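Transcriptional regulatory protein (Chlamydia trachomatis, PDB 3Q7R) probably acts as a global activator of transcription, an atypical OmpR/PhoB-subfamily response regulator that binds DNA, including its own promoter. Local coordinates at residues Cys56-Ser59 / Leu60-Arg63. Sequence-based numbering, arbitrary orientation.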
# COMPACT_ATOMS: atom_id res chain seq x y z
N CYS A 56 6.48 -2.96 -9.46
CA CYS A 56 7.47 -4.02 -9.73
C CYS A 56 7.13 -5.32 -9.04
O CYS A 56 6.88 -5.30 -7.84
CB CYS A 56 8.83 -3.54 -9.19
SG CYS A 56 10.22 -4.60 -9.67
N GLU A 57 7.16 -6.43 -9.77
CA GLU A 57 7.04 -7.71 -9.11
C GLU A 57 8.15 -7.90 -8.06
O GLU A 57 9.34 -7.61 -8.31
CB GLU A 57 7.24 -8.81 -10.15
CG GLU A 57 6.12 -8.83 -11.17
CD GLU A 57 4.83 -9.37 -10.62
OE1 GLU A 57 4.76 -9.80 -9.45
OE2 GLU A 57 3.82 -9.32 -11.35
N TYR A 58 7.78 -8.45 -6.90
CA TYR A 58 8.80 -8.72 -5.90
C TYR A 58 9.90 -9.63 -6.47
O TYR A 58 11.09 -9.47 -6.16
CB TYR A 58 8.15 -9.34 -4.67
CG TYR A 58 9.14 -9.57 -3.53
CD1 TYR A 58 9.61 -8.48 -2.78
CD2 TYR A 58 9.61 -10.85 -3.25
CE1 TYR A 58 10.52 -8.69 -1.72
CE2 TYR A 58 10.53 -11.06 -2.21
CZ TYR A 58 10.94 -9.95 -1.45
OH TYR A 58 11.85 -10.17 -0.40
N SER A 59 9.52 -10.62 -7.27
CA SER A 59 10.54 -11.46 -7.88
C SER A 59 11.51 -10.74 -8.80
O SER A 59 12.54 -11.36 -9.18
CB SER A 59 9.92 -12.63 -8.65
OG SER A 59 9.21 -13.54 -7.78
N LEU A 60 11.22 -9.49 -9.17
CA LEU A 60 12.09 -8.71 -10.04
C LEU A 60 12.70 -7.54 -9.27
O LEU A 60 13.47 -6.75 -9.85
CB LEU A 60 11.37 -8.22 -11.27
CG LEU A 60 10.93 -9.36 -12.20
CD1 LEU A 60 9.97 -8.84 -13.31
CD2 LEU A 60 12.19 -10.03 -12.76
N LEU A 61 12.41 -7.46 -7.97
CA LEU A 61 12.86 -6.27 -7.19
C LEU A 61 14.21 -6.60 -6.52
O LEU A 61 14.31 -7.49 -5.68
CB LEU A 61 11.88 -5.99 -6.07
CG LEU A 61 12.21 -4.66 -5.35
CD1 LEU A 61 11.88 -3.40 -6.14
CD2 LEU A 61 11.38 -4.68 -4.04
N PRO A 62 15.28 -5.95 -6.95
CA PRO A 62 16.56 -6.25 -6.25
C PRO A 62 16.46 -6.05 -4.74
O PRO A 62 15.85 -5.11 -4.23
CB PRO A 62 17.51 -5.16 -6.79
CG PRO A 62 16.92 -4.80 -8.14
CD PRO A 62 15.42 -4.85 -7.91
N ARG A 63 17.10 -6.96 -4.01
CA ARG A 63 16.90 -6.95 -2.56
C ARG A 63 17.66 -5.83 -1.87
O ARG A 63 17.33 -5.54 -0.73
CB ARG A 63 17.40 -8.27 -1.98
CG ARG A 63 16.37 -9.40 -2.13
CD ARG A 63 15.29 -9.22 -0.99
NE ARG A 63 15.96 -9.61 0.26
CZ ARG A 63 16.12 -10.88 0.63
NH1 ARG A 63 15.63 -11.87 -0.13
NH2 ARG A 63 16.77 -11.18 1.77
O HOH W 1 13.19 -9.85 -4.29
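Tyr58 reaches past Leu61 toward Arg63, its ring projecting from the turn that follows strand 51-57. With CG anti to the backbone N (chi1 -177°), the ring brings CD1 to 4.4 Å from Leu61 CD2, and its OH lies 3.6 Å from Arg63 CD. The Arg63 chain, bent at chi2 and chi3, sets its guanidinium nearly parallel to the ring plane but beyond the hydroxyl, so the pair meets through the aliphatic CD and is not stacked. Water 1 sits over the centre of one ring face, 3.5 Å above the plane, within hydrogen-bonding distance of Tyr58 O (2.8 Å) and Leu61 O (3.0 Å). Two successive i to i+3 bonds shape the 3-10 turn: Leu60 N to Glu57 O (2.8 Å) and Leu61 N to Tyr58 O (3.0 Å, N-H...O 164°). At the strand end, Cys56 SG packs 4.1 Å from both Leu60 CB and Leu61 CD1. The Glu57 carboxylate turns away, held by Ser19, His21 and a salt bridge to Arg101. Leu61 and Tyr58 also touch Leu91 of helix 85-93. The turn after the central strand of this CheY-like receiver domain thus combines two backbone hydrogen bonds with apolar packing, one water linking the carbonyls of Tyr58 and Leu61.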